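Local coordinates for protein peroxidase (Cellulomonas bogoriensis 69B4 = DSM 16987, PDB 6QZO) that binds heme b and probably works as a peroxidase of the dye-decolorizing (DyP) family, at residues G190-N195 with E201-L206; I255-R260 with D272-E277; N195-V200 with E354-V359. All coordinates share one frame; numbering follows the deposited sequence.

Contact 1 (G190-N195 with E201-L206); sequences GTSMRN and EGTANL. With HEM (protoporphyrin IX containing Fe), chain I.
The distal heme pocket of a DyP-type peroxidase is built here, where Glu201 and Gly202 end a GQVEG sequence, matching the family's GXXDG motif with glutamate in the aspartate position. Across the contact the backbone supplies the firm bond: Glu201 N donates to Met193 O at 2.8 Å, nearly straight at 163°. The Met193 and Glu201 side chains run side by side in the same direction, the methyl CE of Met193 lying 3.9 Å from CG of Glu201. With CG anti to the backbone N (chi1 156°) and a bend at chi2, the Glu201 carboxylate turns over the porphyrin face, where OE1 comes within 3.2 Å of heme CHB. Its other oxygen, OE2, forms a salt bridge with Arg307, whose NH1 also donates to the heme.

One heme propionate is gripped by two main-chain amides, Gly202 N to O1A at 2.9 Å and Ala204 N to O2A at 3.0 Å. Gly202 has backbone angles at which a CB would jam against the preceding carbonyl oxygen, consistent with the need for glycine. Both segments belong to the loop between strands 170-179 and 229-238; Met193 and Asn195 pack on Asn311 of strand 306-314, and Glu201 on Leu326 and Phe328 of strand 323-332.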
# COMPACT_ATOMS: atom_id res chain seq x y z
N GLY A 190 22.14 -0.91 7.72
CA GLY A 190 22.35 -0.79 6.27
C GLY A 190 22.20 -2.11 5.51
O GLY A 190 22.87 -2.27 4.48
N THR A 191 21.31 -3.00 5.97
CA THR A 191 21.05 -4.33 5.33
C THR A 191 20.20 -4.12 4.07
O THR A 191 19.68 -2.99 3.88
CB THR A 191 20.44 -5.34 6.32
OG1 THR A 191 19.16 -4.88 6.76
CG2 THR A 191 21.33 -5.63 7.51
N SER A 192 20.06 -5.16 3.23
CA SER A 192 19.58 -5.07 1.82
C SER A 192 18.06 -4.84 1.74
O SER A 192 17.64 -3.80 1.16
CB SER A 192 19.98 -6.29 1.02
OG SER A 192 19.13 -7.37 1.31
N MET A 193 17.27 -5.75 2.31
CA MET A 193 15.80 -5.65 2.45
C MET A 193 15.37 -6.57 3.59
O MET A 193 15.96 -7.66 3.74
CB MET A 193 15.07 -6.08 1.17
CG MET A 193 13.56 -5.89 1.22
SD MET A 193 12.66 -6.94 0.02
CE MET A 193 12.05 -8.23 1.12
N ARG A 194 14.38 -6.12 4.37
CA ARG A 194 13.73 -6.91 5.45
C ARG A 194 12.39 -7.38 4.93
O ARG A 194 11.68 -6.54 4.39
CB ARG A 194 13.54 -6.07 6.71
CG ARG A 194 14.83 -5.84 7.49
CD ARG A 194 15.17 -7.03 8.35
NE ARG A 194 16.43 -6.86 9.06
CZ ARG A 194 16.98 -7.78 9.82
NH1 ARG A 194 16.39 -8.96 9.98
NH2 ARG A 194 18.14 -7.54 10.41
N ASN A 195 12.11 -8.68 5.05
CA ASN A 195 10.81 -9.27 4.68
C ASN A 195 9.97 -9.40 5.95
O ASN A 195 10.51 -9.11 7.05
CB ASN A 195 10.98 -10.57 3.89
CG ASN A 195 11.49 -11.73 4.72
OD1 ASN A 195 11.22 -11.82 5.92
ND2 ASN A 195 12.21 -12.64 4.09
N GLU A 201 16.78 -10.23 3.10
CA GLU A 201 16.56 -10.85 1.77
C GLU A 201 17.38 -10.04 0.75
O GLU A 201 17.32 -8.78 0.80
CB GLU A 201 15.05 -10.89 1.48
CG GLU A 201 14.66 -10.95 0.00
CD GLU A 201 14.38 -12.32 -0.60
OE1 GLU A 201 13.91 -13.21 0.16
OE2 GLU A 201 14.59 -12.49 -1.84
N GLY A 202 18.17 -10.73 -0.10
CA GLY A 202 18.82 -10.13 -1.28
C GLY A 202 20.34 -10.18 -1.23
O GLY A 202 20.98 -9.68 -2.16
N THR A 203 20.90 -10.80 -0.20
CA THR A 203 22.35 -10.82 0.10
C THR A 203 23.13 -11.50 -1.03
O THR A 203 24.04 -10.86 -1.58
CB THR A 203 22.58 -11.52 1.44
OG1 THR A 203 21.81 -10.80 2.41
CG2 THR A 203 24.04 -11.56 1.83
N ALA A 204 22.84 -12.77 -1.32
CA ALA A 204 23.54 -13.59 -2.34
C ALA A 204 22.73 -13.59 -3.63
O ALA A 204 22.11 -14.61 -3.96
CB ALA A 204 23.75 -15.00 -1.81
N ASN A 205 22.70 -12.44 -4.32
CA ASN A 205 21.92 -12.23 -5.57
C ASN A 205 22.88 -12.35 -6.76
O ASN A 205 24.11 -12.21 -6.58
CB ASN A 205 21.18 -10.89 -5.54
CG ASN A 205 19.86 -10.91 -6.28
OD1 ASN A 205 19.59 -11.82 -7.06
ND2 ASN A 205 19.03 -9.91 -6.04
N LEU A 206 22.32 -12.59 -7.95
CA LEU A 206 23.04 -12.49 -9.25
C LEU A 206 23.59 -11.07 -9.38
O LEU A 206 22.82 -10.11 -9.14
CB LEU A 206 22.07 -12.82 -10.38
CG LEU A 206 22.60 -12.61 -11.79
CD1 LEU A 206 23.92 -13.34 -11.98
CD2 LEU A 206 21.59 -13.07 -12.83
CHA HEM I . 18.05 -16.62 -0.30
CHB HEM I . 13.87 -15.84 1.96
CHC HEM I . 11.53 -18.11 -1.61
CHD HEM I . 15.66 -18.52 -4.07
C1A HEM I . 17.11 -16.25 0.62
C2A HEM I . 17.42 -15.69 1.90
C3A HEM I . 16.24 -15.49 2.54
C4A HEM I . 15.21 -15.89 1.65
CMA HEM I . 16.03 -14.93 3.93
CAA HEM I . 18.80 -15.43 2.48
CBA HEM I . 19.35 -14.05 2.15
CGA HEM I . 19.73 -13.99 0.71
O1A HEM I . 18.85 -13.56 -0.10
O2A HEM I . 20.87 -14.37 0.34
C1B HEM I . 12.89 -16.41 1.16
C2B HEM I . 11.52 -16.41 1.54
C3B HEM I . 10.84 -17.05 0.54
C4B HEM I . 11.86 -17.44 -0.44
CMB HEM I . 10.94 -15.78 2.81
CAB HEM I . 9.39 -17.28 0.35
CBB HEM I . 8.44 -16.67 1.06
C1C HEM I . 12.43 -18.41 -2.60
C2C HEM I . 12.10 -19.06 -3.79
C3C HEM I . 13.25 -19.20 -4.53
C4C HEM I . 14.32 -18.61 -3.75
CMC HEM I . 10.75 -19.55 -4.25
CAC HEM I . 13.10 -19.87 -5.85
CBC HEM I . 14.06 -20.09 -6.70
C1D HEM I . 16.65 -18.02 -3.20
C2D HEM I . 18.08 -17.97 -3.58
C3D HEM I . 18.74 -17.47 -2.53
C4D HEM I . 17.71 -17.19 -1.52
CMD HEM I . 18.75 -18.43 -4.87
CAD HEM I . 20.26 -17.23 -2.44
CBD HEM I . 20.97 -18.48 -1.88
CGD HEM I . 22.49 -18.38 -1.79
O1D HEM I . 23.20 -18.55 -2.80
O2D HEM I . 23.07 -18.17 -0.69
NA HEM I . 15.76 -16.36 0.49
NB HEM I . 13.04 -17.04 -0.01
NC HEM I . 13.77 -18.15 -2.57
ND HEM I . 16.50 -17.54 -1.96
FE HEM I . 14.88 -17.34 -0.99

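Contact 2 (I255-R260 with D272-E277); sequences IGRTLR and DEPDLE. With HEM (protoporphyrin IX containing Fe), chain I.
Arg257 reaches Asp272 and Pro274 through a chain that starts with CG anti to its carbonyl carbon (chi1 -52°), runs extended through chi2 and bends at chi3 (88°), which swings the guanidinium across to the other segment. The setting is the propionate side of the heme pocket in the DyP fold, just past helix 248-255, where Gly256 leaves helical geometry with a positive phi.

The contact is slight, burying 83 Å² in all, and holds no hydrogen bond between the segments. NH2 of Arg257 approaches the carbonyl oxygen O of Asp272 at 3.8 Å, too far for a bond, while NH1 of Arg257 lies 4.1 Å from ring carbon CG of Pro274; the two side chains cross obliquely. NE has a firmer partner, donating to Gly262 O, which helps to position the guanidinium. On the heme side the aliphatic part does the touching, CD of Arg257 meeting heme CAA at 3.8 Å. NH1 of Arg257 stays 4.0 Å from propionate oxygen O2A, close enough that its positive charge may stabilise the carboxylate without a direct bond. An alanine in place of Arg257 is likely to remove one positive charge from beside that propionate, leave Gly262 O without its NE donor and open a gap beside Pro274. Ile255 adds its CG2 against heme CMA at 3.9 Å, and both Ile255 and Pro274 pack on Ile293 of helix 292-296.

Farther along, the segment 272-277 is shaped by an Asx turn, in which Glu277 N donates to Asp275 OD1 at 3.2 Å, meeting that oxygen on its anti side and 34° out of the carboxylate plane.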
# COMPACT_ATOMS: atom_id res chain seq x y z
N ILE A 255 16.71 -20.97 7.49
CA ILE A 255 17.32 -20.19 6.38
C ILE A 255 18.79 -20.54 6.22
O ILE A 255 19.23 -20.65 5.06
CB ILE A 255 17.12 -18.68 6.63
CG1 ILE A 255 15.63 -18.31 6.64
CG2 ILE A 255 17.91 -17.84 5.63
CD1 ILE A 255 14.90 -18.60 5.35
N GLY A 256 19.52 -20.67 7.33
CA GLY A 256 20.98 -20.83 7.39
C GLY A 256 21.70 -19.51 7.64
O GLY A 256 22.93 -19.49 7.51
N ARG A 257 20.96 -18.45 8.00
CA ARG A 257 21.53 -17.11 8.32
C ARG A 257 20.82 -16.50 9.55
O ARG A 257 19.65 -16.85 9.80
CB ARG A 257 21.41 -16.16 7.12
CG ARG A 257 21.97 -16.73 5.82
CD ARG A 257 21.84 -15.78 4.65
NE ARG A 257 23.04 -14.97 4.68
CZ ARG A 257 23.99 -14.92 3.76
NH1 ARG A 257 23.90 -15.60 2.63
NH2 ARG A 257 25.04 -14.15 4.00
N THR A 258 21.50 -15.61 10.28
CA THR A 258 20.99 -15.01 11.54
C THR A 258 20.01 -13.89 11.19
O THR A 258 20.12 -13.33 10.08
CB THR A 258 22.11 -14.49 12.44
OG1 THR A 258 22.72 -13.39 11.77
CG2 THR A 258 23.14 -15.55 12.77
N LEU A 259 19.09 -13.57 12.10
CA LEU A 259 18.04 -12.54 11.85
C LEU A 259 18.62 -11.16 12.12
O LEU A 259 18.30 -10.23 11.35
CB LEU A 259 16.81 -12.87 12.69
CG LEU A 259 16.02 -14.06 12.16
CD1 LEU A 259 15.14 -14.67 13.24
CD2 LEU A 259 15.20 -13.64 10.94
N ARG A 260 19.48 -11.03 13.13
CA ARG A 260 20.02 -9.72 13.54
C ARG A 260 20.91 -9.19 12.42
O ARG A 260 20.51 -8.19 11.80
CB ARG A 260 20.76 -9.82 14.88
CG ARG A 260 21.10 -8.46 15.49
CD ARG A 260 21.83 -8.57 16.82
NE ARG A 260 23.30 -8.43 16.84
CZ ARG A 260 24.18 -9.43 16.71
NH1 ARG A 260 23.76 -10.67 16.49
NH2 ARG A 260 25.47 -9.17 16.77
N ASP A 272 29.80 -12.33 4.48
CA ASP A 272 30.62 -13.55 4.64
C ASP A 272 30.06 -14.66 3.75
O ASP A 272 28.82 -14.74 3.60
CB ASP A 272 30.67 -14.01 6.10
CG ASP A 272 31.49 -13.12 7.01
OD1 ASP A 272 32.01 -12.10 6.54
OD2 ASP A 272 31.60 -13.45 8.20
N GLU A 273 30.95 -15.47 3.18
CA GLU A 273 30.60 -16.70 2.42
C GLU A 273 30.12 -17.76 3.41
O GLU A 273 30.80 -18.07 4.37
CB GLU A 273 31.81 -17.23 1.64
CG GLU A 273 32.06 -16.50 0.33
CD GLU A 273 30.93 -16.62 -0.68
OE1 GLU A 273 30.28 -17.70 -0.72
OE2 GLU A 273 30.68 -15.63 -1.40
N PRO A 274 28.92 -18.34 3.20
CA PRO A 274 28.49 -19.48 3.99
C PRO A 274 29.48 -20.64 3.86
O PRO A 274 29.90 -20.91 2.77
CB PRO A 274 27.12 -19.86 3.40
CG PRO A 274 26.67 -18.61 2.66
CD PRO A 274 27.93 -17.93 2.19
N ASP A 275 29.85 -21.28 4.97
CA ASP A 275 30.72 -22.48 5.00
C ASP A 275 29.83 -23.73 5.13
O ASP A 275 29.51 -24.11 6.26
CB ASP A 275 31.78 -22.37 6.09
CG ASP A 275 32.81 -23.49 6.03
OD1 ASP A 275 32.61 -24.41 5.21
OD2 ASP A 275 33.78 -23.47 6.80
N LEU A 276 29.48 -24.34 4.00
CA LEU A 276 28.55 -25.48 3.91
C LEU A 276 29.27 -26.79 4.26
O LEU A 276 28.58 -27.82 4.32
CB LEU A 276 27.97 -25.53 2.49
CG LEU A 276 27.13 -24.32 2.09
CD1 LEU A 276 26.68 -24.43 0.64
CD2 LEU A 276 25.92 -24.15 3.02
N GLU A 277 30.57 -26.75 4.51
CA GLU A 277 31.36 -27.94 4.93
C GLU A 277 31.50 -27.98 6.46
O GLU A 277 31.93 -29.02 6.97
CB GLU A 277 32.76 -27.96 4.29
CG GLU A 277 32.79 -27.57 2.82
CD GLU A 277 31.91 -28.41 1.91
OE1 GLU A 277 31.90 -29.65 2.08
OE2 GLU A 277 31.23 -27.81 1.03
CHA HEM I . 18.05 -16.62 -0.30
CHB HEM I . 13.87 -15.84 1.96
CHC HEM I . 11.53 -18.11 -1.61
CHD HEM I . 15.66 -18.52 -4.07
C1A HEM I . 17.11 -16.25 0.62
C2A HEM I . 17.42 -15.69 1.90
C3A HEM I . 16.24 -15.49 2.54
C4A HEM I . 15.21 -15.89 1.65
CMA HEM I . 16.03 -14.93 3.93
CAA HEM I . 18.80 -15.43 2.48
CBA HEM I . 19.35 -14.05 2.15
CGA HEM I . 19.73 -13.99 0.71
O1A HEM I . 18.85 -13.56 -0.10
O2A HEM I . 20.87 -14.37 0.34
C1B HEM I . 12.89 -16.41 1.16
C2B HEM I . 11.52 -16.41 1.54
C3B HEM I . 10.84 -17.05 0.54
C4B HEM I . 11.86 -17.44 -0.44
CMB HEM I . 10.94 -15.78 2.81
CAB HEM I . 9.39 -17.28 0.35
CBB HEM I . 8.44 -16.67 1.06
C1C HEM I . 12.43 -18.41 -2.60
C2C HEM I . 12.10 -19.06 -3.79
C3C HEM I . 13.25 -19.20 -4.53
C4C HEM I . 14.32 -18.61 -3.75
CMC HEM I . 10.75 -19.55 -4.25
CAC HEM I . 13.10 -19.87 -5.85
CBC HEM I . 14.06 -20.09 -6.70
C1D HEM I . 16.65 -18.02 -3.20
C2D HEM I . 18.08 -17.97 -3.58
C3D HEM I . 18.74 -17.47 -2.53
C4D HEM I . 17.71 -17.19 -1.52
CMD HEM I . 18.75 -18.43 -4.87
CAD HEM I . 20.26 -17.23 -2.44
CBD HEM I . 20.97 -18.48 -1.88
CGD HEM I . 22.49 -18.38 -1.79
O1D HEM I . 23.20 -18.55 -2.80
O2D HEM I . 23.07 -18.17 -0.69
NA HEM I . 15.76 -16.36 0.49
NB HEM I . 13.04 -17.04 -0.01
NC HEM I . 13.77 -18.15 -2.57
ND HEM I . 16.50 -17.54 -1.96
FE HEM I . 14.88 -17.34 -0.99

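Contact 3 (N195-V200 with E354-V359); sequences NLMGQV and EWTFPV. With HEM (protoporphyrin IX containing Fe), chain I.
A type I beta turn from Asn195 to Gly198 sends the Met197 side chain toward the start of strand 356-366, although the nearest CA atoms, those of Met197 and Trp355, are 9.6 Å apart. Extended beyond CG, Met197 spans that distance and touches with its methyl group: CE lies 3.4 Å from Trp355 O, 3.7 Å from Trp355 CB and 3.8 Å from Thr356 CG2. The Met197 and Trp355 side chains cross at about a right angle. Met197 and Thr356 also border the heme: Thr356 CG2 lies 3.5 Å from vinyl carbon CBB and Met197 SD 4.0 Å from methyl CMB.

Besides the backbone bond from Gly198 N to Asn195 O, the Asn195 amide braces the turn. OD1 accepts from Met197 N, an Asx turn, and from Gln199 N, the two donors coming from opposite faces of its plane, while ND2 of Asn195 donates to Gln199 OE1 at 2.9 Å on an in-plane lone pair. These bonds fix the amide's rotation. Met197 also packs on Leu240 of helix 240-243, and strand 356-366 pairs with strand 229-238 in the C-terminal antiparallel sheet.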
# COMPACT_ATOMS: atom_id res chain seq x y z
N ASN A 195 12.11 -8.68 5.05
CA ASN A 195 10.81 -9.27 4.68
C ASN A 195 9.97 -9.40 5.95
O ASN A 195 10.51 -9.11 7.05
CB ASN A 195 10.98 -10.57 3.89
CG ASN A 195 11.49 -11.73 4.72
OD1 ASN A 195 11.22 -11.82 5.92
ND2 ASN A 195 12.21 -12.64 4.09
N LEU A 196 8.72 -9.80 5.82
CA LEU A 196 7.73 -9.78 6.93
C LEU A 196 7.88 -11.04 7.79
O LEU A 196 7.15 -11.15 8.78
CB LEU A 196 6.32 -9.61 6.35
CG LEU A 196 6.10 -8.26 5.67
CD1 LEU A 196 4.74 -8.20 4.99
CD2 LEU A 196 6.21 -7.11 6.65
N MET A 197 8.82 -11.93 7.44
CA MET A 197 9.28 -12.98 8.38
C MET A 197 10.35 -12.38 9.29
O MET A 197 10.73 -13.05 10.28
CB MET A 197 9.80 -14.21 7.63
CG MET A 197 8.73 -15.27 7.44
SD MET A 197 9.23 -16.62 6.37
CE MET A 197 7.96 -17.83 6.78
N GLY A 198 10.78 -11.14 9.02
CA GLY A 198 11.79 -10.42 9.80
C GLY A 198 13.19 -10.68 9.30
O GLY A 198 14.14 -10.23 9.97
N GLN A 199 13.33 -11.34 8.14
CA GLN A 199 14.64 -11.81 7.60
C GLN A 199 15.25 -10.75 6.69
O GLN A 199 14.50 -9.93 6.13
CB GLN A 199 14.47 -13.11 6.81
CG GLN A 199 13.91 -14.25 7.65
CD GLN A 199 13.16 -15.26 6.81
OE1 GLN A 199 12.73 -14.98 5.68
NE2 GLN A 199 12.99 -16.44 7.37
N VAL A 200 16.57 -10.79 6.53
CA VAL A 200 17.33 -10.05 5.48
C VAL A 200 17.21 -10.86 4.19
O VAL A 200 17.47 -12.08 4.26
CB VAL A 200 18.80 -9.84 5.89
CG1 VAL A 200 19.58 -9.05 4.85
CG2 VAL A 200 18.90 -9.15 7.24
N GLU A 354 7.76 -25.33 5.14
CA GLU A 354 6.79 -25.62 6.23
C GLU A 354 6.02 -24.35 6.63
O GLU A 354 4.96 -24.49 7.25
CB GLU A 354 7.51 -26.26 7.42
CG GLU A 354 6.58 -26.73 8.54
CD GLU A 354 7.23 -27.66 9.57
OE1 GLU A 354 8.33 -28.22 9.25
OE2 GLU A 354 6.65 -27.85 10.68
N TRP A 355 6.53 -23.16 6.28
CA TRP A 355 5.97 -21.85 6.73
C TRP A 355 5.72 -20.90 5.55
O TRP A 355 5.33 -19.76 5.79
CB TRP A 355 6.90 -21.23 7.78
CG TRP A 355 7.04 -22.16 8.95
CD1 TRP A 355 6.09 -22.44 9.88
CD2 TRP A 355 8.14 -23.03 9.22
NE1 TRP A 355 6.54 -23.41 10.74
CE2 TRP A 355 7.80 -23.79 10.36
CE3 TRP A 355 9.39 -23.24 8.62
CZ2 TRP A 355 8.65 -24.74 10.91
CZ3 TRP A 355 10.24 -24.17 9.17
CH2 TRP A 355 9.88 -24.91 10.29
N THR A 356 5.91 -21.36 4.31
CA THR A 356 5.64 -20.61 3.07
C THR A 356 4.88 -21.54 2.12
O THR A 356 5.00 -22.75 2.29
CB THR A 356 6.94 -20.13 2.41
OG1 THR A 356 7.64 -21.31 1.99
CG2 THR A 356 7.81 -19.29 3.31
N PHE A 357 4.14 -20.98 1.16
CA PHE A 357 3.48 -21.76 0.09
C PHE A 357 3.17 -20.85 -1.09
O PHE A 357 2.71 -19.73 -0.92
CB PHE A 357 2.29 -22.56 0.63
CG PHE A 357 1.21 -21.80 1.37
CD1 PHE A 357 1.26 -21.64 2.74
CD2 PHE A 357 0.11 -21.30 0.68
CE1 PHE A 357 0.26 -20.94 3.41
CE2 PHE A 357 -0.90 -20.62 1.36
CZ PHE A 357 -0.83 -20.43 2.72
N PRO A 358 3.45 -21.29 -2.34
CA PRO A 358 3.15 -20.49 -3.52
C PRO A 358 1.64 -20.50 -3.79
O PRO A 358 1.07 -21.57 -3.83
CB PRO A 358 3.91 -21.20 -4.66
CG PRO A 358 4.77 -22.24 -3.99
CD PRO A 358 4.06 -22.59 -2.69
N VAL A 359 1.05 -19.31 -3.97
CA VAL A 359 -0.41 -19.16 -4.28
C VAL A 359 -0.60 -18.53 -5.66
O VAL A 359 -1.76 -18.48 -6.12
CB VAL A 359 -1.14 -18.39 -3.17
CG1 VAL A 359 -1.12 -19.18 -1.87
CG2 VAL A 359 -0.60 -16.98 -2.95
CHA HEM I . 18.05 -16.62 -0.30
CHB HEM I . 13.87 -15.84 1.96
CHC HEM I . 11.53 -18.11 -1.61
CHD HEM I . 15.66 -18.52 -4.07
C1A HEM I . 17.11 -16.25 0.62
C2A HEM I . 17.42 -15.69 1.90
C3A HEM I . 16.24 -15.49 2.54
C4A HEM I . 15.21 -15.89 1.65
CMA HEM I . 16.03 -14.93 3.93
CAA HEM I . 18.80 -15.43 2.48
CBA HEM I . 19.35 -14.05 2.15
CGA HEM I . 19.73 -13.99 0.71
O1A HEM I . 18.85 -13.56 -0.10
O2A HEM I . 20.87 -14.37 0.34
C1B HEM I . 12.89 -16.41 1.16
C2B HEM I . 11.52 -16.41 1.54
C3B HEM I . 10.84 -17.05 0.54
C4B HEM I . 11.86 -17.44 -0.44
CMB HEM I . 10.94 -15.78 2.81
CAB HEM I . 9.39 -17.28 0.35
CBB HEM I . 8.44 -16.67 1.06
C1C HEM I . 12.43 -18.41 -2.60
C2C HEM I . 12.10 -19.06 -3.79
C3C HEM I . 13.25 -19.20 -4.53
C4C HEM I . 14.32 -18.61 -3.75
CMC HEM I . 10.75 -19.55 -4.25
CAC HEM I . 13.10 -19.87 -5.85
CBC HEM I . 14.06 -20.09 -6.70
C1D HEM I . 16.65 -18.02 -3.20
C2D HEM I . 18.08 -17.97 -3.58
C3D HEM I . 18.74 -17.47 -2.53
C4D HEM I . 17.71 -17.19 -1.52
CMD HEM I . 18.75 -18.43 -4.87
CAD HEM I . 20.26 -17.23 -2.44
CBD HEM I . 20.97 -18.48 -1.88
CGD HEM I . 22.49 -18.38 -1.79
O1D HEM I . 23.20 -18.55 -2.80
O2D HEM I . 23.07 -18.17 -0.69
NA HEM I . 15.76 -16.36 0.49
NB HEM I . 13.04 -17.04 -0.01
NC HEM I . 13.77 -18.15 -2.57
ND HEM I . 16.50 -17.54 -1.96
FE HEM I . 14.88 -17.34 -0.99

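From the N terminus, segment 190-195 comes first, and contact 1 closes a short loop of five residues, 196-200, by joining it to 201-206. Contact 3 starts from that same loop; it shares Asn195 with contact 1 and, because their segments alternate along the chain, crosses it. Its partner at 354-359 lies over 150 residues on, beside strand 229-238. Within this long span contact 2 closes the loop 261-271, between helices 248-255 and 292-296. Direct contacts join all three: Arg194 NH1 is 2.7 Å from Leu259 O, a probable hydrogen bond between contacts 1 and 2, and Gln199 of contact 3 packs on Ile255. All three touch the heme.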